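Local atomic coordinates of protein p13 MTCP-1 (Homo sapiens, PDB entry 1A1X), a protein that binds the PH domain of the kinases AKT1 and AKT2 and enhances their phosphorylation and activation, and is a proto-oncogene product of the TCL1 family. Residues Glu5-Pro10 with Ile88-Met93; Ala9-His13 with Glu75-Met79; Gln18-Tyr22 with Ser64-Trp70; Phe40-Gln46 with Val97-Lys103. All blocks are in the same frame, centred on the assembly; numbering follows the deposited sequence.

Interaction 1 (Glu5-Pro10 with Ile88-Met93); sequences EDVGAP and IQHHLM
V7 and H91 make the centre of a surface contact in which the N-terminal segment E5-P10, a loop ahead of strand 13-16, lies against strand 85-94 of the barrel. CG1 of V7 sits over the middle of one face of the H91 imidazole, 3.7 Å from the ring centroid and 9° off its normal, a CH-pi contact. With CG anti to the backbone N (chi1 179°), H91 reaches the chain between G8 and P10, its CE1 a close 3.2 Å from O of G8. The ring is fixed by a hydrogen bond from H91 NE2 to Q98 OE1 on strand 97-104. The second methyl of V7 touches the end of M93, whose chain folds back at chi2 and chi3.

One hydrogen bond closes the far end: M93 N gives to E5 OE1 over 3.3 Å, nearly straight at 166° but arriving from above the carboxylate plane. E5 OE2 turns instead to R42, K103 and Q89 of the second subunit, so one carboxylate joins the loop to strand 85-94 of its own chain and to the second subunit. The N-terminal segment thus crosses strand 85-94 from the subunit interface toward the interior of a TCL1-family beta-barrel.

Interaction 2 (Ala9-His13 with Glu75-Met79); sequences APPDH and EERYM
The irregular segment A9-H13 passes the start of strand 77-80 without pairing with it, the nearest CA atoms, those of P10 and E76, being 8.9 Å apart. What bridges the gap is Y78, whose side chain points at the loop and ends in a hydroxyl set among two prolines. Y78 OH donates to the carbonyl O of P11 over 2.7 Å, lying in the carbonyl plane on a lone pair, with a C=O...O angle of 134°. That oxygen is also near the plane of the phenol ring, at its edge.

Proline carbons crowd the same hydroxyl: CG of P11 is 3.3 Å from Y78 OH, and CB of P10 is 3.4 Å from it. The P11 ring and the tyrosine side chain meet at about a right angle. The buried phenol thus spends its polar end on the loop, while its ring packs on L72, I88, L100 and L102 of the surrounding strands; in this closed antiparallel barrel, the contact ties the chain just before strand 13-16 to strand 77-80, two strands on across 69-73. At the exposed margin E76, bent at chi2 (-46°), brings OE1 to 3.8 Å from CG of P10. Within the loop, H13 ND1 donates to D12 OD2 over 2.8 Å, tilted out of the imidazole plane, and the backbone N of D12 is held by E25.

Interaction 3 (Gln18-Tyr22 with Ser64-Trp70); sequences QEGIY and SQLPLMW
Two short hydrogen bonds carry this contact, one from S64 and one from Y22. S64 OG donates to E19 OE1 over 2.6 Å, meeting the carboxylate from well above its plane (69° out of it). The same serine oxygen accepts from the backbone N of L66 at 3.2 Å, an ST turn, so its position is set by its own chain as well as by the glutamate. With chi1 at 180°, the hydroxyl of S64 stands anti to the backbone N and turned to E19, whose chain folds at chi2 to reach it from the type II turn Q18-I21. The other bond runs from Y22 OH to the carbonyl O of P67 over 2.5 Å; the hydroxyl lies in the carbonyl plane, and P67 O lies near the plane of the phenol ring.

Around this bond the packing closes in. CB of L66 approaches the edge of the Y22 ring, 3.1 Å from the hydroxyl oxygen. Over one face, toward the rim, comes CZ3 of W70, 3.6 Å from CZ of Y22. The two aromatic planes are inclined at 37°, an oblique pair. P67 CG covers the centre of one W70 face, and W86 meets the indole edge-to-face. Y22 and W70 are part of the buried interior of the closed antiparallel barrel, where strands 21-24 and 69-73 begin, with 13-16 between them.

Interaction 4 (Phe40-Gln46 with Val97-Lys103); sequences FLRARVQ and VQELLLK
Strands 41-46 and 97-104 are antiparallel neighbours in the barrel wall; the axes of segments 41-46 and 97-103 approach to 4.6 Å, their directions 163° apart. The hydrogen-bonded pairs are A43 with L102 and V45 with L100, each bonded in both directions; L100 N to V45 O measures 2.7 Å. Their side chains share one apolar face, where V45 CG2 and L102 CD1 touch at 4.1 Å. The non-hydrogen-bonded pairs R42-K103, R44-L101 and Q46-E99 put theirs on the other.

On this mostly polar face, which also carries L101, E99 is extended beyond CG and offers OE1 to two donors that come from the same side. Q46 NE2 gives it a 2.7 Å bond on the anti lone pair, with amide and carboxylate nearly coplanar. R44 NH1 adds a weak salt bridge of 3.4 Å to E99 OE1, which lies at the edge of the guanidinium; the stronger partner of R44 is E35. At the opposite end of the ladder the extended K103 lays its end over the F40 ring: NZ is 3.7 Å from the centroid and 14° off the normal, a cation-pi contact. R42 bonds through NE to Q89; R42 and K103 also reach E5 of the second subunit, and K103 NZ its G4 O. This antiparallel ladder is part of the wall of the TCL1-family barrel, one face turned inward and the other to the second subunit.

Overall arrangement
All four contacts belong to one closed antiparallel barrel. Interaction 4 pairs strands 41-46 and 97-104, joining the two halves of the strand order; interaction 1 lies on the next strand, 85-94, and interaction 2 on 77-80 beyond it. Interactions 1 and 2 share A9 and P10, with centres 10 Å apart. Interaction 3, its centre about 20 Å from that of interaction 1 across the chain's centre, falls between the paired segments of 1 and 2 along the sequence, whereas interaction 4 alternates with all the others. L102 and L100 pack against Y78, and L102 and A43 against W70, so interactions 2, 3 and 4 meet inside the barrel. Interactions 1 and 4 touch the second subunit.

Interaction 1 (Glu5-Pro10 with Ile88-Met93)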
loop_
_atom_site.group_PDB
_atom_site.type_symbol
_atom_site.label_atom_id
_atom_site.label_comp_id
_atom_site.label_asym_id
_atom_site.label_seq_id
_atom_site.Cartn_x
_atom_site.Cartn_y
_atom_site.Cartn_z
ATOM N N GLU A 5 0.705 -9.109 8.168
ATOM C CA GLU A 5 1.754 -8.338 8.842
ATOM C C GLU A 5 1.784 -8.606 10.337
ATOM O O GLU A 5 0.838 -9.152 10.905
ATOM C CB GLU A 5 1.524 -6.830 8.667
ATOM C CG GLU A 5 1.709 -6.273 7.267
ATOM C CD GLU A 5 3.158 -6.220 6.825
ATOM O OE1 GLU A 5 3.976 -5.590 7.520
ATOM O OE2 GLU A 5 3.473 -6.786 5.763
ATOM N N ASP A 6 2.875 -8.168 10.959
ATOM C CA ASP A 6 3.101 -8.271 12.402
ATOM C C ASP A 6 3.447 -6.849 12.870
ATOM O O ASP A 6 4.296 -6.656 13.739
ATOM C CB ASP A 6 4.277 -9.219 12.709
ATOM C CG ASP A 6 3.911 -10.694 12.570
ATOM O OD1 ASP A 6 3.261 -11.237 13.494
ATOM O OD2 ASP A 6 4.298 -11.318 11.553
ATOM N N VAL A 7 2.789 -5.858 12.268
ATOM C CA VAL A 7 3.016 -4.439 12.573
ATOM C C VAL A 7 2.288 -3.978 13.834
ATOM O O VAL A 7 2.671 -2.984 14.453
ATOM C CB VAL A 7 2.611 -3.535 11.368
ATOM C CG1 VAL A 7 1.110 -3.564 11.161
ATOM C CG2 VAL A 7 3.106 -2.116 11.562
ATOM N N GLY A 8 1.235 -4.698 14.207
ATOM C CA GLY A 8 0.488 -4.347 15.401
ATOM C C GLY A 8 -0.585 -3.303 15.173
ATOM O O GLY A 8 -0.972 -3.033 14.030
ATOM N N ALA A 9 -1.036 -2.693 16.267
ATOM C CA ALA A 9 -2.093 -1.685 16.216
ATOM C C ALA A 9 -1.644 -0.288 15.794
ATOM O O ALA A 9 -0.522 0.142 16.091
ATOM C CB ALA A 9 -2.814 -1.614 17.558
ATOM N N PRO A 10 -2.508 0.421 15.050
ATOM C CA PRO A 10 -2.206 1.778 14.590
ATOM C C PRO A 10 -2.362 2.739 15.762
ATOM O O PRO A 10 -2.959 2.383 16.778
ATOM C CB PRO A 10 -3.276 2.015 13.517
ATOM C CG PRO A 10 -4.417 1.209 13.995
ATOM C CD PRO A 10 -3.751 -0.071 14.429
ATOM N N ILE A 88 -8.078 3.506 6.397
ATOM C CA ILE A 88 -6.716 2.986 6.473
ATOM C C ILE A 88 -6.660 1.940 5.359
ATOM O O ILE A 88 -7.302 0.897 5.457
ATOM C CB ILE A 88 -6.414 2.301 7.827
ATOM C CG1 ILE A 88 -6.422 3.322 8.970
ATOM C CG2 ILE A 88 -5.048 1.612 7.780
ATOM C CD1 ILE A 88 -6.346 2.682 10.361
ATOM N N GLN A 89 -5.975 2.256 4.263
ATOM C CA GLN A 89 -5.870 1.320 3.141
ATOM C C GLN A 89 -4.810 0.262 3.394
ATOM O O GLN A 89 -4.914 -0.868 2.910
ATOM C CB GLN A 89 -5.644 2.063 1.835
ATOM C CG GLN A 89 -6.758 3.044 1.559
ATOM C CD GLN A 89 -6.804 3.444 0.114
ATOM O OE1 GLN A 89 -6.020 4.268 -0.334
ATOM N NE2 GLN A 89 -7.724 2.852 -0.631
ATOM N N HIS A 90 -3.761 0.649 4.113
ATOM C CA HIS A 90 -2.740 -0.306 4.524
ATOM C C HIS A 90 -1.904 0.204 5.695
ATOM O O HIS A 90 -1.772 1.412 5.909
ATOM C CB HIS A 90 -1.916 -0.879 3.349
ATOM C CG HIS A 90 -0.785 -0.017 2.883
ATOM N ND1 HIS A 90 0.063 0.645 3.744
ATOM C CD2 HIS A 90 -0.320 0.230 1.638
ATOM C CE1 HIS A 90 0.999 1.263 3.050
ATOM N NE2 HIS A 90 0.789 1.028 1.769
ATOM N N HIS A 91 -1.453 -0.740 6.509
ATOM C CA HIS A 91 -0.640 -0.469 7.683
ATOM C C HIS A 91 0.419 -1.555 7.681
ATOM O O HIS A 91 0.165 -2.693 8.068
ATOM C CB HIS A 91 -1.497 -0.564 8.948
ATOM C CG HIS A 91 -0.743 -0.321 10.221
ATOM N ND1 HIS A 91 -1.207 -0.742 11.448
ATOM C CD2 HIS A 91 0.423 0.324 10.461
ATOM C CE1 HIS A 91 -0.360 -0.364 12.389
ATOM N NE2 HIS A 91 0.636 0.285 11.817
ATOM N N LEU A 92 1.609 -1.194 7.227
ATOM C CA LEU A 92 2.690 -2.149 7.137
ATOM C C LEU A 92 4.059 -1.574 7.422
ATOM O O LEU A 92 4.216 -0.377 7.670
ATOM C CB LEU A 92 2.671 -2.841 5.762
ATOM C CG LEU A 92 2.077 -2.102 4.558
ATOM C CD1 LEU A 92 3.061 -1.123 4.011
ATOM C CD2 LEU A 92 1.683 -3.082 3.486
ATOM N N MET A 93 5.029 -2.477 7.475
ATOM C CA MET A 93 6.419 -2.149 7.713
ATOM C C MET A 93 7.058 -2.101 6.331
ATOM O O MET A 93 6.994 -3.083 5.580
ATOM C CB MET A 93 7.059 -3.265 8.534
ATOM C CG MET A 93 8.293 -2.851 9.315
ATOM S SD MET A 93 7.878 -1.672 10.622
ATOM C CE MET A 93 6.398 -2.379 11.270
#

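Interaction 2 (Ala9-His13 with Glu75-Met79)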
loop_
_atom_site.group_PDB
_atom_site.type_symbol
_atom_site.label_atom_id
_atom_site.label_comp_id
_atom_site.label_asym_id
_atom_site.label_seq_id
_atom_site.Cartn_x
_atom_site.Cartn_y
_atom_site.Cartn_z
ATOM N N ALA A 9 -1.036 -2.693 16.267
ATOM C CA ALA A 9 -2.093 -1.685 16.216
ATOM C C ALA A 9 -1.644 -0.288 15.794
ATOM O O ALA A 9 -0.522 0.142 16.091
ATOM C CB ALA A 9 -2.814 -1.614 17.558
ATOM N N PRO A 10 -2.508 0.421 15.050
ATOM C CA PRO A 10 -2.206 1.778 14.590
ATOM C C PRO A 10 -2.362 2.739 15.762
ATOM O O PRO A 10 -2.959 2.383 16.778
ATOM C CB PRO A 10 -3.276 2.015 13.517
ATOM C CG PRO A 10 -4.417 1.209 13.995
ATOM C CD PRO A 10 -3.751 -0.071 14.429
ATOM N N PRO A 11 -1.781 3.947 15.662
ATOM C CA PRO A 11 -1.921 4.891 16.773
ATOM C C PRO A 11 -3.368 5.318 17.028
ATOM O O PRO A 11 -4.153 5.495 16.100
ATOM C CB PRO A 11 -1.041 6.071 16.338
ATOM C CG PRO A 11 -1.062 6.000 14.864
ATOM C CD PRO A 11 -0.931 4.515 14.601
ATOM N N ASP A 12 -3.721 5.415 18.306
ATOM C CA ASP A 12 -5.046 5.837 18.736
ATOM C C ASP A 12 -5.323 7.265 18.250
ATOM O O ASP A 12 -6.462 7.628 17.942
ATOM C CB ASP A 12 -5.125 5.752 20.260
ATOM C CG ASP A 12 -6.343 6.428 20.812
ATOM O OD1 ASP A 12 -7.471 5.964 20.518
ATOM O OD2 ASP A 12 -6.167 7.437 21.528
ATOM N N HIS A 13 -4.276 8.078 18.213
ATOM C CA HIS A 13 -4.401 9.445 17.729
ATOM C C HIS A 13 -3.093 10.068 17.257
ATOM O O HIS A 13 -1.989 9.621 17.615
ATOM C CB HIS A 13 -5.103 10.344 18.754
ATOM C CG HIS A 13 -4.379 10.484 20.054
ATOM N ND1 HIS A 13 -4.846 9.928 21.226
ATOM C CD2 HIS A 13 -3.260 11.175 20.382
ATOM C CE1 HIS A 13 -4.049 10.276 22.222
ATOM N NE2 HIS A 13 -3.080 11.034 21.738
ATOM N N GLU A 75 -13.845 0.373 12.432
ATOM C CA GLU A 75 -13.778 -0.072 11.038
ATOM C C GLU A 75 -12.500 0.393 10.335
ATOM O O GLU A 75 -12.515 0.741 9.152
ATOM C CB GLU A 75 -15.008 0.407 10.248
ATOM C CG GLU A 75 -16.350 0.073 10.884
ATOM C CD GLU A 75 -16.554 -1.413 11.049
ATOM O OE1 GLU A 75 -16.487 -2.137 10.035
ATOM O OE2 GLU A 75 -16.776 -1.862 12.193
ATOM N N GLU A 76 -11.395 0.390 11.073
ATOM C CA GLU A 76 -10.098 0.791 10.551
ATOM C C GLU A 76 -10.080 2.056 9.721
ATOM O O GLU A 76 -9.869 2.039 8.510
ATOM C CB GLU A 76 -9.426 -0.364 9.808
ATOM C CG GLU A 76 -8.959 -1.471 10.749
ATOM C CD GLU A 76 -8.229 -0.925 11.982
ATOM O OE1 GLU A 76 -6.990 -0.743 11.914
ATOM O OE2 GLU A 76 -8.894 -0.670 13.016
ATOM N N ARG A 77 -10.317 3.160 10.399
ATOM C CA ARG A 77 -10.303 4.465 9.777
ATOM C C ARG A 77 -10.129 5.512 10.858
ATOM O O ARG A 77 -10.203 5.200 12.046
ATOM C CB ARG A 77 -11.569 4.698 8.945
ATOM C CG ARG A 77 -12.843 4.398 9.645
ATOM C CD ARG A 77 -13.912 4.011 8.639
ATOM N NE ARG A 77 -15.206 3.918 9.304
ATOM C CZ ARG A 77 -16.378 3.994 8.684
ATOM N NH1 ARG A 77 -16.431 4.155 7.364
ATOM N NH2 ARG A 77 -17.495 3.984 9.399
ATOM N N TYR A 78 -9.790 6.726 10.442
ATOM C CA TYR A 78 -9.578 7.827 11.370
ATOM C C TYR A 78 -10.562 8.947 11.123
ATOM O O TYR A 78 -10.939 9.213 9.982
ATOM C CB TYR A 78 -8.176 8.405 11.204
ATOM C CG TYR A 78 -7.067 7.577 11.799
ATOM C CD1 TYR A 78 -6.663 7.769 13.119
ATOM C CD2 TYR A 78 -6.404 6.620 11.037
ATOM C CE1 TYR A 78 -5.624 7.026 13.667
ATOM C CE2 TYR A 78 -5.368 5.876 11.573
ATOM C CZ TYR A 78 -4.982 6.079 12.886
ATOM O OH TYR A 78 -3.963 5.323 13.419
ATOM N N MET A 79 -11.002 9.582 12.202
ATOM C CA MET A 79 -11.885 10.725 12.080
ATOM C C MET A 79 -11.015 11.924 12.443
ATOM O O MET A 79 -10.335 11.901 13.466
ATOM C CB MET A 79 -13.079 10.639 13.035
ATOM C CG MET A 79 -14.000 11.855 12.902
ATOM S SD MET A 79 -15.454 11.841 13.939
ATOM C CE MET A 79 -16.610 11.042 12.873
#

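Interaction 3 (Gln18-Tyr22 with Ser64-Trp70)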
loop_
_atom_site.group_PDB
_atom_site.type_symbol
_atom_site.label_atom_id
_atom_site.label_comp_id
_atom_site.label_asym_id
_atom_site.label_seq_id
_atom_site.Cartn_x
_atom_site.Cartn_y
_atom_site.Cartn_z
ATOM N N GLN A 18 3.872 20.463 13.597
ATOM C CA GLN A 18 4.274 21.361 12.543
ATOM C C GLN A 18 3.622 20.755 11.309
ATOM O O GLN A 18 3.277 19.570 11.314
ATOM C CB GLN A 18 5.788 21.329 12.414
ATOM C CG GLN A 18 6.356 22.365 11.498
ATOM C CD GLN A 18 7.859 22.275 11.417
ATOM O OE1 GLN A 18 8.403 21.342 10.817
ATOM N NE2 GLN A 18 8.547 23.246 12.022
ATOM N N GLU A 19 3.439 21.551 10.263
ATOM C CA GLU A 19 2.813 21.065 9.037
ATOM C C GLU A 19 3.459 19.759 8.595
ATOM O O GLU A 19 4.665 19.708 8.388
ATOM C CB GLU A 19 2.955 22.110 7.920
ATOM C CG GLU A 19 1.648 22.490 7.213
ATOM C CD GLU A 19 1.249 21.524 6.110
ATOM O OE1 GLU A 19 0.612 20.488 6.400
ATOM O OE2 GLU A 19 1.562 21.815 4.941
ATOM N N GLY A 20 2.664 18.697 8.522
ATOM C CA GLY A 20 3.183 17.409 8.097
ATOM C C GLY A 20 3.844 16.530 9.148
ATOM O O GLY A 20 4.187 15.379 8.855
ATOM N N ILE A 21 4.059 17.061 10.353
ATOM C CA ILE A 21 4.675 16.276 11.419
ATOM C C ILE A 21 3.697 16.148 12.575
ATOM O O ILE A 21 3.238 17.144 13.141
ATOM C CB ILE A 21 6.016 16.880 11.895
ATOM C CG1 ILE A 21 6.979 17.001 10.715
ATOM C CG2 ILE A 21 6.664 15.972 12.966
ATOM C CD1 ILE A 21 8.316 17.633 11.067
ATOM N N TYR A 22 3.354 14.902 12.881
ATOM C CA TYR A 22 2.409 14.574 13.925
ATOM C C TYR A 22 3.073 13.817 15.061
ATOM O O TYR A 22 4.195 13.338 14.934
ATOM C CB TYR A 22 1.293 13.702 13.335
ATOM C CG TYR A 22 0.426 14.418 12.320
ATOM C CD1 TYR A 22 0.890 14.676 11.027
ATOM C CD2 TYR A 22 -0.843 14.873 12.664
ATOM C CE1 TYR A 22 0.105 15.377 10.110
ATOM C CE2 TYR A 22 -1.633 15.569 11.761
ATOM C CZ TYR A 22 -1.155 15.820 10.490
ATOM O OH TYR A 22 -1.935 16.520 9.605
ATOM N N SER A 64 -3.759 24.063 5.274
ATOM C CA SER A 64 -3.199 22.746 4.977
ATOM C C SER A 64 -4.212 21.722 4.474
ATOM O O SER A 64 -5.389 21.786 4.821
ATOM C CB SER A 64 -2.500 22.195 6.221
ATOM O OG SER A 64 -1.949 20.914 5.968
ATOM N N GLN A 65 -3.747 20.779 3.658
ATOM C CA GLN A 65 -4.610 19.711 3.137
ATOM C C GLN A 65 -4.807 18.607 4.195
ATOM O O GLN A 65 -5.769 17.837 4.145
ATOM C CB GLN A 65 -4.011 19.111 1.860
ATOM C CG GLN A 65 -3.956 20.081 0.688
ATOM C CD GLN A 65 -3.399 19.434 -0.561
ATOM O OE1 GLN A 65 -2.189 19.297 -0.709
ATOM N NE2 GLN A 65 -4.278 19.013 -1.457
ATOM N N LEU A 66 -3.866 18.535 5.129
ATOM C CA LEU A 66 -3.885 17.566 6.225
ATOM C C LEU A 66 -4.559 18.200 7.450
ATOM O O LEU A 66 -4.483 19.420 7.654
ATOM C CB LEU A 66 -2.451 17.135 6.567
ATOM C CG LEU A 66 -1.845 15.913 5.868
ATOM C CD1 LEU A 66 -2.701 15.445 4.704
ATOM C CD2 LEU A 66 -0.423 16.228 5.429
ATOM N N PRO A 67 -5.183 17.374 8.302
ATOM C CA PRO A 67 -5.871 17.866 9.499
ATOM C C PRO A 67 -5.002 18.142 10.715
ATOM O O PRO A 67 -3.827 17.767 10.765
ATOM C CB PRO A 67 -6.876 16.753 9.780
ATOM C CG PRO A 67 -6.092 15.528 9.428
ATOM C CD PRO A 67 -5.369 15.919 8.147
ATOM N N LEU A 68 -5.603 18.819 11.691
ATOM C CA LEU A 68 -4.934 19.144 12.947
ATOM C C LEU A 68 -4.800 17.871 13.776
ATOM O O LEU A 68 -3.868 17.732 14.567
ATOM C CB LEU A 68 -5.747 20.164 13.751
ATOM C CG LEU A 68 -5.984 21.568 13.204
ATOM C CD1 LEU A 68 -6.832 22.340 14.198
ATOM C CD2 LEU A 68 -4.671 22.283 12.973
ATOM N N MET A 69 -5.731 16.943 13.592
ATOM C CA MET A 69 -5.698 15.700 14.344
ATOM C C MET A 69 -6.490 14.572 13.708
ATOM O O MET A 69 -7.468 14.801 12.997
ATOM C CB MET A 69 -6.247 15.926 15.748
ATOM C CG MET A 69 -7.706 16.338 15.755
ATOM S SD MET A 69 -8.673 15.424 16.959
ATOM C CE MET A 69 -9.271 14.096 15.958
ATOM N N TRP A 70 -6.063 13.350 14.012
ATOM C CA TRP A 70 -6.711 12.130 13.546
ATOM C C TRP A 70 -6.952 11.320 14.807
ATOM O O TRP A 70 -6.070 11.234 15.655
ATOM C CB TRP A 70 -5.786 11.332 12.624
ATOM C CG TRP A 70 -5.862 11.684 11.178
ATOM C CD1 TRP A 70 -6.953 11.590 10.369
ATOM C CD2 TRP A 70 -4.767 12.060 10.335
ATOM N NE1 TRP A 70 -6.601 11.868 9.069
ATOM C CE2 TRP A 70 -5.265 12.157 9.020
ATOM C CE3 TRP A 70 -3.406 12.314 10.564
ATOM C CZ2 TRP A 70 -4.450 12.497 7.930
ATOM C CZ3 TRP A 70 -2.595 12.655 9.484
ATOM C CH2 TRP A 70 -3.124 12.742 8.178
#

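Interaction 4 (Phe40-Gln46 with Val97-Lys103)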
loop_
_atom_site.group_PDB
_atom_site.type_symbol
_atom_site.label_atom_id
_atom_site.label_comp_id
_atom_site.label_asym_id
_atom_site.label_seq_id
_atom_site.Cartn_x
_atom_site.Cartn_y
_atom_site.Cartn_z
ATOM N N PHE A 40 -9.430 11.865 -5.625
ATOM C CA PHE A 40 -9.329 11.886 -4.165
ATOM C C PHE A 40 -7.928 12.155 -3.651
ATOM O O PHE A 40 -6.971 12.284 -4.419
ATOM C CB PHE A 40 -9.873 10.583 -3.551
ATOM C CG PHE A 40 -9.228 9.360 -4.099
ATOM C CD1 PHE A 40 -9.729 8.756 -5.244
ATOM C CD2 PHE A 40 -8.079 8.849 -3.517
ATOM C CE1 PHE A 40 -9.083 7.655 -5.812
ATOM C CE2 PHE A 40 -7.428 7.750 -4.075
ATOM C CZ PHE A 40 -7.931 7.153 -5.227
ATOM N N LEU A 41 -7.821 12.196 -2.329
ATOM C CA LEU A 41 -6.565 12.466 -1.672
ATOM C C LEU A 41 -6.168 11.369 -0.699
ATOM O O LEU A 41 -7.005 10.804 0.006
ATOM C CB LEU A 41 -6.673 13.807 -0.952
ATOM C CG LEU A 41 -5.419 14.358 -0.291
ATOM C CD1 LEU A 41 -5.290 15.834 -0.617
ATOM C CD2 LEU A 41 -5.473 14.112 1.198
ATOM N N ARG A 42 -4.881 11.049 -0.709
ATOM C CA ARG A 42 -4.304 10.049 0.181
ATOM C C ARG A 42 -3.166 10.697 0.963
ATOM O O ARG A 42 -2.554 11.661 0.505
ATOM C CB ARG A 42 -3.731 8.856 -0.604
ATOM C CG ARG A 42 -4.767 7.888 -1.183
ATOM C CD ARG A 42 -4.153 6.494 -1.403
ATOM N NE ARG A 42 -5.010 5.624 -2.211
ATOM C CZ ARG A 42 -4.863 5.413 -3.518
ATOM N NH1 ARG A 42 -3.886 6.002 -4.191
ATOM N NH2 ARG A 42 -5.709 4.623 -4.161
ATOM N N ALA A 43 -2.923 10.195 2.165
ATOM C CA ALA A 43 -1.831 10.685 2.991
ATOM C C ALA A 43 -1.026 9.453 3.370
ATOM O O ALA A 43 -1.589 8.451 3.777
ATOM C CB ALA A 43 -2.359 11.373 4.238
ATOM N N ARG A 44 0.278 9.498 3.142
ATOM C CA ARG A 44 1.148 8.388 3.493
ATOM C C ARG A 44 1.868 8.880 4.741
ATOM O O ARG A 44 2.515 9.921 4.722
ATOM C CB ARG A 44 2.123 8.090 2.355
ATOM C CG ARG A 44 2.926 6.816 2.546
ATOM C CD ARG A 44 3.317 6.230 1.200
ATOM N NE ARG A 44 4.066 7.183 0.397
ATOM C CZ ARG A 44 5.378 7.377 0.486
ATOM N NH1 ARG A 44 6.107 6.681 1.348
ATOM N NH2 ARG A 44 5.962 8.264 -0.305
ATOM N N VAL A 45 1.679 8.171 5.844
ATOM C CA VAL A 45 2.255 8.584 7.118
ATOM C C VAL A 45 3.217 7.529 7.641
ATOM O O VAL A 45 2.845 6.365 7.810
ATOM C CB VAL A 45 1.130 8.842 8.175
ATOM C CG1 VAL A 45 1.641 9.727 9.280
ATOM C CG2 VAL A 45 -0.115 9.462 7.518
ATOM N N GLN A 46 4.454 7.951 7.890
ATOM C CA GLN A 46 5.493 7.060 8.383
ATOM C C GLN A 46 6.056 7.486 9.734
ATOM O O GLN A 46 6.315 8.672 9.974
ATOM C CB GLN A 46 6.634 6.958 7.364
ATOM C CG GLN A 46 6.240 6.292 6.061
ATOM C CD GLN A 46 7.416 6.123 5.131
ATOM O OE1 GLN A 46 8.492 6.646 5.388
ATOM N NE2 GLN A 46 7.218 5.386 4.039
ATOM N N VAL A 97 10.354 0.787 8.373
ATOM C CA VAL A 97 9.570 1.894 8.918
ATOM C C VAL A 97 8.080 1.591 8.862
ATOM O O VAL A 97 7.570 1.130 7.837
ATOM C CB VAL A 97 9.841 3.194 8.129
ATOM C CG1 VAL A 97 8.980 4.334 8.640
ATOM C CG2 VAL A 97 11.300 3.564 8.236
ATOM N N GLN A 98 7.385 1.855 9.965
ATOM C CA GLN A 98 5.943 1.635 10.044
ATOM C C GLN A 98 5.249 2.682 9.163
ATOM O O GLN A 98 5.551 3.882 9.243
ATOM C CB GLN A 98 5.461 1.747 11.489
ATOM C CG GLN A 98 4.047 1.260 11.705
ATOM C CD GLN A 98 3.643 1.279 13.165
ATOM O OE1 GLN A 98 2.458 1.217 13.495
ATOM N NE2 GLN A 98 4.632 1.365 14.052
ATOM N N GLU A 99 4.313 2.224 8.336
ATOM C CA GLU A 99 3.624 3.119 7.421
ATOM C C GLU A 99 2.106 2.966 7.364
ATOM O O GLU A 99 1.584 1.857 7.297
ATOM C CB GLU A 99 4.203 2.949 6.011
ATOM C CG GLU A 99 3.434 3.698 4.942
ATOM C CD GLU A 99 3.982 3.466 3.558
ATOM O OE1 GLU A 99 5.061 4.000 3.241
ATOM O OE2 GLU A 99 3.328 2.767 2.773
ATOM N N LEU A 100 1.408 4.099 7.394
ATOM C CA LEU A 100 -0.047 4.116 7.286
ATOM C C LEU A 100 -0.360 4.759 5.959
ATOM O O LEU A 100 0.314 5.710 5.566
ATOM C CB LEU A 100 -0.682 4.970 8.382
ATOM C CG LEU A 100 -0.803 4.438 9.809
ATOM C CD1 LEU A 100 -1.249 5.567 10.724
ATOM C CD2 LEU A 100 -1.788 3.287 9.853
ATOM N N LEU A 101 -1.306 4.177 5.226
ATOM C CA LEU A 101 -1.746 4.752 3.963
ATOM C C LEU A 101 -3.220 5.078 4.176
ATOM O O LEU A 101 -4.064 4.176 4.267
ATOM C CB LEU A 101 -1.565 3.795 2.777
ATOM C CG LEU A 101 -1.953 4.486 1.460
ATOM C CD1 LEU A 101 -0.995 5.635 1.181
ATOM C CD2 LEU A 101 -1.977 3.492 0.301
ATOM N N LEU A 102 -3.502 6.376 4.299
ATOM C CA LEU A 102 -4.849 6.893 4.549
ATOM C C LEU A 102 -5.512 7.497 3.322
ATOM O O LEU A 102 -4.878 8.202 2.545
ATOM C CB LEU A 102 -4.793 7.969 5.639
ATOM C CG LEU A 102 -4.147 7.588 6.966
ATOM C CD1 LEU A 102 -4.146 8.784 7.922
ATOM C CD2 LEU A 102 -4.899 6.415 7.561
ATOM N N LYS A 103 -6.813 7.275 3.197
ATOM C CA LYS A 103 -7.561 7.807 2.077
ATOM C C LYS A 103 -8.748 8.607 2.586
ATOM O O LYS A 103 -9.597 8.075 3.302
ATOM C CB LYS A 103 -8.051 6.667 1.176
ATOM C CG LYS A 103 -8.764 7.139 -0.094
ATOM C CD LYS A 103 -9.229 5.974 -0.934
ATOM C CE LYS A 103 -9.921 6.468 -2.174
ATOM N NZ LYS A 103 -10.279 5.360 -3.090
#